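Local coordinates for phosphoribosylaminoimidazole-succinocarboxamide synthase (Ehrlichia chaffeensis str. Arkansas, PDB 3KRE), which catalyses the ATP-dependent joining of L-aspartate to the carboxylated aminoimidazole ribonucleotide CAIR, giving SAICAR in de novo purine biosynthesis, at residues 69-74 and 217-222; 77-82 and 212-217; 113-118 and 194-199. All blocks are in the same frame, centred on the assembly; numbering follows the deposited sequence.

Overall arrangement
All three contacts belong to the SAICAR synthetase fold. Contacts 1 and 2 share helix 67-84 and Glu217, their centres about 11 Å apart. Together they set successive parts of the helix against the chain that runs from strand 213-214 toward strand 223-227. Contact 3, centred about 15 Å from contact 1 and 16 Å from contact 2, pairs strands 110-115 and 192-204 within the large antiparallel sheet. Along the chain the helix comes first, then both strands of contact 3, and finally 212-222, so contact 3 is enclosed in sequence by the other two. A salt bridge from Asp216 to Lys198 and a probable backbone bond from Lys198 to Thr222 tie the loop to that sheet.

Contact 1 of 3, residues 69-74 and 217-222; sequences ILNNYI and EISPDT
Asn71 and Ile74, one helical turn apart, each swing their main branch to the backbone N side (chi1 -77° for CG of Asn71, and much the same for CG1 of Ile74), and this brings both against Ser219 and Pro220. The loop they meet is folded as an ST turn: Ser219 OG accepts from Asp221 N at 3.0 Å. Asn71 lies alongside this turn, with its CG 3.5 Å from Ser219 OG, and its amide plane stands 76° from the carboxylate of Asp221, which it crosses at about a right angle. That carboxylate is held beyond the contact by Tyr250 and Lys67.

Ile74 splits its two branches over the loop. Ile74 CD1 comes end-on against the proline ring, 3.6 Å from Pro220 CD. On the other branch, Ile74 CG2 sits 3.7 Å from Ile218 O. The contact is buried and joins helix 67-84 to the connection between strands 213-214 and 223-227. Glu217 completes the polar side, its OE2 bridged to Lys34 and its OE1 taking the Ser219 hydroxyl proton. In that short bond, 2.5 Å from Ser219 OG to Glu217 OE1, the donor arrives on the anti side, 28° out of the carboxylate plane.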
# COMPACT_ATOMS: atom_id res chain seq x y z
N ILE A 69 -2.05 14.23 -3.80
CA ILE A 69 -1.39 15.04 -2.81
C ILE A 69 -1.57 14.40 -1.44
O ILE A 69 -0.61 14.23 -0.68
CB ILE A 69 -1.93 16.49 -2.84
CG1 ILE A 69 -1.50 17.16 -4.16
CG2 ILE A 69 -1.43 17.28 -1.60
CD1 ILE A 69 -2.12 18.54 -4.41
N LEU A 70 -2.80 14.05 -1.11
CA LEU A 70 -3.05 13.44 0.18
C LEU A 70 -2.35 12.08 0.33
O LEU A 70 -1.77 11.79 1.38
CB LEU A 70 -4.55 13.33 0.46
CG LEU A 70 -5.30 14.64 0.53
CD1 LEU A 70 -6.80 14.30 0.69
CD2 LEU A 70 -4.78 15.50 1.70
N ASN A 71 -2.34 11.28 -0.74
CA ASN A 71 -1.66 9.98 -0.71
C ASN A 71 -0.15 10.14 -0.54
O ASN A 71 0.49 9.41 0.24
CB ASN A 71 -2.00 9.14 -1.97
CG ASN A 71 -3.37 8.51 -1.92
OD1 ASN A 71 -3.82 7.88 -2.90
ND2 ASN A 71 -4.04 8.68 -0.83
N ASN A 72 0.42 11.14 -1.21
CA ASN A 72 1.83 11.47 -1.05
C ASN A 72 2.17 11.79 0.41
O ASN A 72 3.10 11.22 1.00
CB ASN A 72 2.18 12.64 -1.97
CG ASN A 72 3.62 13.03 -1.87
OD1 ASN A 72 4.52 12.16 -1.91
ND2 ASN A 72 3.87 14.33 -1.75
N TYR A 73 1.40 12.70 1.00
CA TYR A 73 1.60 13.07 2.40
C TYR A 73 1.37 11.91 3.37
O TYR A 73 2.17 11.68 4.27
CB TYR A 73 0.73 14.24 2.80
CG TYR A 73 1.11 15.55 2.14
CD1 TYR A 73 2.46 15.89 1.96
CD2 TYR A 73 0.15 16.48 1.80
CE1 TYR A 73 2.82 17.09 1.42
CE2 TYR A 73 0.50 17.70 1.25
CZ TYR A 73 1.85 17.99 1.05
OH TYR A 73 2.29 19.20 0.53
N ILE A 74 0.29 11.16 3.18
CA ILE A 74 0.00 10.02 4.05
C ILE A 74 1.08 8.95 3.91
O ILE A 74 1.58 8.43 4.92
CB ILE A 74 -1.40 9.40 3.76
CG1 ILE A 74 -2.46 10.39 4.17
CG2 ILE A 74 -1.58 8.07 4.51
CD1 ILE A 74 -3.91 10.10 3.58
N GLU A 217 3.23 2.43 -2.03
CA GLU A 217 2.72 3.44 -1.13
C GLU A 217 1.92 2.80 -0.02
O GLU A 217 1.45 1.66 -0.15
CB GLU A 217 1.82 4.42 -1.88
CG GLU A 217 0.57 3.77 -2.46
CD GLU A 217 -0.25 4.73 -3.28
OE1 GLU A 217 -1.01 5.55 -2.71
OE2 GLU A 217 -0.12 4.69 -4.51
N ILE A 218 1.76 3.56 1.05
CA ILE A 218 0.87 3.17 2.13
C ILE A 218 -0.10 4.32 2.27
O ILE A 218 0.24 5.37 2.80
CB ILE A 218 1.61 2.95 3.45
CG1 ILE A 218 2.76 1.94 3.25
CG2 ILE A 218 0.61 2.50 4.54
CD1 ILE A 218 3.79 2.09 4.35
N SER A 219 -1.31 4.11 1.78
CA SER A 219 -2.26 5.21 1.73
C SER A 219 -3.69 4.66 1.72
O SER A 219 -3.87 3.43 1.69
CB SER A 219 -2.02 6.02 0.45
OG SER A 219 -2.50 5.30 -0.69
N PRO A 220 -4.69 5.55 1.66
CA PRO A 220 -6.06 5.07 1.49
C PRO A 220 -6.33 4.38 0.14
O PRO A 220 -7.35 3.76 -0.02
CB PRO A 220 -6.91 6.32 1.73
CG PRO A 220 -6.01 7.26 2.48
CD PRO A 220 -4.66 6.99 2.00
N ASP A 221 -5.39 4.45 -0.82
CA ASP A 221 -5.50 3.63 -2.03
C ASP A 221 -5.11 2.17 -1.77
O ASP A 221 -5.45 1.29 -2.58
CB ASP A 221 -4.61 4.17 -3.15
CG ASP A 221 -5.29 5.20 -4.00
OD1 ASP A 221 -6.33 5.77 -3.59
OD2 ASP A 221 -4.79 5.38 -5.13
N THR A 222 -4.35 1.92 -0.70
CA THR A 222 -3.79 0.58 -0.46
C THR A 222 -4.16 -0.02 0.92
O THR A 222 -3.74 -1.13 1.21
CB THR A 222 -2.23 0.59 -0.60
OG1 THR A 222 -1.67 1.43 0.42
CG2 THR A 222 -1.80 1.07 -2.06

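Contact 2 of 3, residues 77-82 and 212-217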
# COMPACT_ATOMS: atom_id res chain seq x y z
N PHE A 77 4.41 10.03 5.42
CA PHE A 77 4.23 10.01 6.85
C PHE A 77 4.35 8.61 7.42
O PHE A 77 5.06 8.39 8.40
CB PHE A 77 2.87 10.65 7.24
CG PHE A 77 2.62 10.69 8.70
CD1 PHE A 77 3.10 11.74 9.48
CD2 PHE A 77 1.90 9.67 9.31
CE1 PHE A 77 2.85 11.77 10.83
CE2 PHE A 77 1.68 9.69 10.64
CZ PHE A 77 2.14 10.73 11.41
N LEU A 78 3.57 7.68 6.86
CA LEU A 78 3.57 6.29 7.33
C LEU A 78 4.89 5.54 7.05
O LEU A 78 5.36 4.76 7.89
CB LEU A 78 2.37 5.53 6.72
CG LEU A 78 0.98 6.03 7.21
CD1 LEU A 78 -0.14 5.29 6.47
CD2 LEU A 78 0.74 5.99 8.79
N MET A 79 5.52 5.83 5.91
CA MET A 79 6.85 5.26 5.66
C MET A 79 7.82 5.66 6.79
O MET A 79 8.52 4.82 7.35
CB MET A 79 7.42 5.75 4.30
CG MET A 79 6.76 5.17 3.02
SD MET A 79 7.43 3.56 2.60
CE MET A 79 6.30 3.00 1.32
N LYS A 80 7.84 6.94 7.15
CA LYS A 80 8.69 7.42 8.20
C LYS A 80 8.35 6.80 9.56
O LYS A 80 9.26 6.48 10.31
CB LYS A 80 8.65 8.95 8.26
CG LYS A 80 9.41 9.56 9.39
CD LYS A 80 10.93 9.22 9.33
CE LYS A 80 11.74 10.21 10.14
NZ LYS A 80 11.38 10.12 11.60
N LYS A 81 7.06 6.63 9.87
CA LYS A 81 6.67 5.90 11.08
C LYS A 81 7.21 4.47 11.10
O LYS A 81 7.65 3.98 12.14
CB LYS A 81 5.17 5.90 11.22
CG LYS A 81 4.56 7.25 11.60
CD LYS A 81 5.13 7.74 12.90
CE LYS A 81 4.47 9.00 13.38
NZ LYS A 81 4.63 9.11 14.86
N LEU A 82 7.21 3.82 9.95
CA LEU A 82 7.73 2.47 9.83
C LEU A 82 9.24 2.46 9.91
O LEU A 82 9.80 1.63 10.61
CB LEU A 82 7.24 1.79 8.56
CG LEU A 82 5.73 1.54 8.48
CD1 LEU A 82 5.36 1.00 7.08
CD2 LEU A 82 5.28 0.54 9.58
N LEU A 212 14.75 -6.91 2.04
CA LEU A 212 13.50 -6.54 1.43
C LEU A 212 13.14 -5.12 1.87
O LEU A 212 13.10 -4.83 3.08
CB LEU A 212 12.41 -7.53 1.88
CG LEU A 212 12.64 -8.99 1.46
CD1 LEU A 212 11.56 -9.93 2.10
CD2 LEU A 212 12.68 -9.10 -0.07
N PHE A 213 12.96 -4.24 0.90
CA PHE A 213 12.63 -2.84 1.15
C PHE A 213 11.19 -2.62 0.83
O PHE A 213 10.75 -2.90 -0.29
CB PHE A 213 13.49 -1.92 0.30
CG PHE A 213 14.93 -1.88 0.80
CD1 PHE A 213 15.36 -0.85 1.61
CD2 PHE A 213 15.78 -2.94 0.54
CE1 PHE A 213 16.65 -0.83 2.11
CE2 PHE A 213 17.10 -2.94 1.07
CZ PHE A 213 17.52 -1.88 1.81
N LEU A 214 10.46 -2.02 1.76
CA LEU A 214 9.09 -1.66 1.49
C LEU A 214 9.02 -0.56 0.41
O LEU A 214 9.73 0.46 0.48
CB LEU A 214 8.38 -1.18 2.75
CG LEU A 214 6.87 -1.03 2.64
CD1 LEU A 214 6.19 -2.40 2.47
CD2 LEU A 214 6.39 -0.32 3.90
N ALA A 215 8.15 -0.76 -0.57
CA ALA A 215 8.07 0.15 -1.72
C ALA A 215 6.62 0.58 -1.96
O ALA A 215 5.81 0.56 -1.03
CB ALA A 215 8.65 -0.55 -2.91
N ASP A 216 6.28 0.98 -3.19
CA ASP A 216 4.94 1.47 -3.54
C ASP A 216 4.46 2.52 -2.54
O ASP A 216 5.22 3.44 -2.25
CB ASP A 216 3.95 0.32 -3.70
CG ASP A 216 2.71 0.75 -4.47
OD1 ASP A 216 2.88 1.22 -5.59
OD2 ASP A 216 1.59 0.72 -3.93
N GLU A 217 3.23 2.43 -2.03
CA GLU A 217 2.72 3.44 -1.13
C GLU A 217 1.92 2.80 -0.02
O GLU A 217 1.45 1.66 -0.15
CB GLU A 217 1.82 4.42 -1.88
CG GLU A 217 0.57 3.77 -2.46
CD GLU A 217 -0.25 4.73 -3.28
OE1 GLU A 217 -1.01 5.55 -2.71
OE2 GLU A 217 -0.12 4.69 -4.51
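Met79 reaches from the helix to the chain at Leu214-Glu217, and it does so with its last atom. Its CB leaves the helix at a slant to the other segment rather than straight at it, and CG follows beside the backbone N. The bend comes next, at the CB-CG bond (chi2 -83°), and it sends SD across toward the strand, where Met79 SD lies 4.2 Å from Leu214 CD2. From there the thioether runs out extended to the methyl. CE is where the real contact is made. Met79 CE packs 3.4 Å from Ala215 O. Met79 CE is also 3.8 Å from Asp216 O and 4.2 Å from Leu214 CD2. The methyl therefore lies against two peptide oxygens as well as hydrocarbon, near Asp216, where the backbone takes a positive phi (+49°). Asp216 O has a proper donor of its own in Gln47.

One turn further along the helix, Leu82 makes a purely apolar contact. Its CD1 touches Leu214 CD2 at 3.6 Å, the two leucines crossing at about a right angle, so that the same methyl of Leu214 serves both helix residues. Leu214 offers it by carrying CG opposite its own backbone N (chi1 -169°).

No hydrogen bond spans the two segments, and the grip is that of side chains filling a buried layer. Around it, Leu82 also packs on Ile182 of helix 166-189, and Leu214 on Leu199 and Phe201 of strand 192-204. Ala215, whose CB faces the other way, lies on Ile105 and Ile107 of strand 99-107. Helix 67-84 thus packs against both helix 166-189 and the large antiparallel sheet.

Contact 3 of 3, residues 113-118 and 194-199. With EDO (1,2-ethanediol), chain G.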
# COMPACT_ATOMS: atom_id res chain seq x y z
N VAL A 113 -1.09 -9.09 0.81
CA VAL A 113 -2.30 -8.52 1.39
C VAL A 113 -2.43 -9.06 2.79
O VAL A 113 -2.35 -10.27 2.98
CB VAL A 113 -3.57 -8.84 0.56
CG1 VAL A 113 -4.80 -8.35 1.29
CG2 VAL A 113 -3.46 -8.21 -0.86
N ILE A 114 -2.58 -8.16 3.75
CA ILE A 114 -2.71 -8.48 5.16
C ILE A 114 -4.12 -8.08 5.59
O ILE A 114 -4.54 -6.93 5.42
CB ILE A 114 -1.66 -7.74 6.04
CG1 ILE A 114 -0.23 -8.06 5.58
CG2 ILE A 114 -1.80 -8.18 7.46
CD1 ILE A 114 0.27 -7.21 4.43
N ARG A 115 -4.87 -9.03 6.14
CA ARG A 115 -6.28 -8.81 6.52
C ARG A 115 -6.51 -9.00 8.01
O ARG A 115 -6.17 -10.07 8.58
CB ARG A 115 -7.19 -9.77 5.75
CG ARG A 115 -6.96 -9.83 4.23
CD ARG A 115 -7.97 -10.70 3.55
NE ARG A 115 -7.72 -10.79 2.12
CZ ARG A 115 -8.15 -9.92 1.21
NH1 ARG A 115 -8.89 -8.89 1.54
NH2 ARG A 115 -7.86 -10.12 -0.06
N ASN A 116 -7.11 -7.98 8.64
CA ASN A 116 -7.53 -8.01 10.02
C ASN A 116 -9.02 -8.32 10.18
O ASN A 116 -9.40 -9.02 11.11
CB ASN A 116 -7.16 -6.72 10.73
CG ASN A 116 -5.66 -6.52 10.80
OD1 ASN A 116 -4.95 -7.42 11.22
ND2 ASN A 116 -5.18 -5.37 10.37
N LEU A 117 -9.83 -7.75 9.31
CA LEU A 117 -11.23 -8.09 9.18
C LEU A 117 -11.49 -8.51 7.74
O LEU A 117 -10.74 -8.19 6.84
CB LEU A 117 -12.12 -6.90 9.52
CG LEU A 117 -11.80 -6.00 10.72
CD1 LEU A 117 -12.90 -4.87 10.76
CD2 LEU A 117 -11.73 -6.76 12.02
N ALA A 118 -12.59 -9.23 7.54
CA ALA A 118 -13.02 -9.61 6.20
C ALA A 118 -13.53 -8.39 5.45
O ALA A 118 -14.32 -7.62 5.99
CB ALA A 118 -14.16 -10.61 6.28
N LEU A 194 -7.56 -0.35 11.01
CA LEU A 194 -6.90 -0.85 9.81
C LEU A 194 -7.50 -2.20 9.48
O LEU A 194 -7.22 -3.19 10.16
CB LEU A 194 -5.40 -1.02 10.05
CG LEU A 194 -4.55 -1.51 8.89
CD1 LEU A 194 -4.67 -0.57 7.67
CD2 LEU A 194 -3.06 -1.61 9.35
N VAL A 195 -8.37 -2.21 8.49
CA VAL A 195 -9.14 -3.39 8.13
C VAL A 195 -8.25 -4.40 7.38
O VAL A 195 -8.17 -5.58 7.72
CB VAL A 195 -10.38 -2.95 7.30
CG1 VAL A 195 -11.09 -4.15 6.64
CG2 VAL A 195 -11.34 -2.11 8.19
N ASP A 196 -7.57 -3.92 6.35
CA ASP A 196 -6.64 -4.71 5.59
C ASP A 196 -5.75 -3.73 4.84
O ASP A 196 -6.02 -2.54 4.85
CB ASP A 196 -7.33 -5.71 4.64
CG ASP A 196 -8.21 -5.05 3.54
OD1 ASP A 196 -7.83 -4.03 2.96
OD2 ASP A 196 -9.28 -5.61 3.21
N PHE A 197 -4.70 -4.25 4.23
CA PHE A 197 -3.82 -3.43 3.40
C PHE A 197 -2.92 -4.28 2.53
O PHE A 197 -2.82 -5.47 2.74
CB PHE A 197 -3.00 -2.45 4.26
CG PHE A 197 -2.04 -3.11 5.20
CD1 PHE A 197 -0.68 -3.11 4.93
CD2 PHE A 197 -2.47 -3.69 6.35
CE1 PHE A 197 0.22 -3.69 5.81
CE2 PHE A 197 -1.56 -4.28 7.26
CZ PHE A 197 -0.23 -4.28 6.97
N LYS A 198 -2.34 -3.65 1.49
CA LYS A 198 -1.50 -4.30 0.52
C LYS A 198 -0.12 -3.66 0.58
O LYS A 198 0.01 -2.42 0.61
CB LYS A 198 -2.09 -4.15 -0.90
CG LYS A 198 -1.29 -4.79 -2.05
CD LYS A 198 -0.17 -3.92 -2.61
CE LYS A 198 -0.63 -2.85 -3.65
NZ LYS A 198 0.36 -1.72 -3.57
N LEU A 199 0.91 -4.50 0.56
CA LEU A 199 2.30 -4.09 0.53
C LEU A 199 3.00 -4.63 -0.71
O LEU A 199 2.63 -5.70 -1.22
CB LEU A 199 3.05 -4.66 1.74
CG LEU A 199 2.53 -4.25 3.10
CD1 LEU A 199 3.39 -4.94 4.20
CD2 LEU A 199 2.53 -2.69 3.25
C1 EDO G . -5.98 -3.74 0.32
O1 EDO G . -7.31 -3.45 0.68
C2 EDO G . -6.03 -4.51 -0.99
O2 EDO G . -6.46 -5.82 -0.66
O HOH W 1 -9.95 -7.97 4.11
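The Phe197 ring carries Ile114 on one face, with CB 4.1 Å from the ring centroid in a CH-pi contact and CD1 farther toward the rim; Leu199 CD2 sits at the ring edge, in plane. Phe197 can lie under its neighbour because chi1 of 64° places the ring between its backbone N and carbonyl carbon. On the other side of the sheet the guanidinium of Arg115 is covered on one face by Val113 CG1, 3.7 Å above its centre, and has a water in plane at its edge. Asp196 points the same way as Arg115, its carboxylate turned 89° to the guanidinium. The direct salt bridge is long, 3.7 Å from Arg115 NH1 to Asp196 OD2, and the water closes it by bonding to both groups and to Leu117 O. Each has a second ionic partner, Glu140 for Arg115 and Arg224 for Asp196.

The backbones are antiparallel, with Ile114 and Phe197 the hydrogen-bonded pair: Ile114 N gives to Phe197 O and Phe197 N to Ile114 O, both at 2.9 Å. Where the chain turns at Asn116, Val195 O accepts from both Asn116 N (2.8 Å) and Leu117 N (3.2 Å). Asn116 ND2 reaches Leu194 O from above the carbonyl plane and also bonds to Asn180 OD1 of helix 166-189.

An ethanediol, probably from the crystallisation liquor, lies beside Val113, Asp196 and Lys198. The strand reading LVDFKL opens the LVDFKLEFG signature of SAICAR synthetases, and its charged face beside the bound diol is consistent with a ligand pocket.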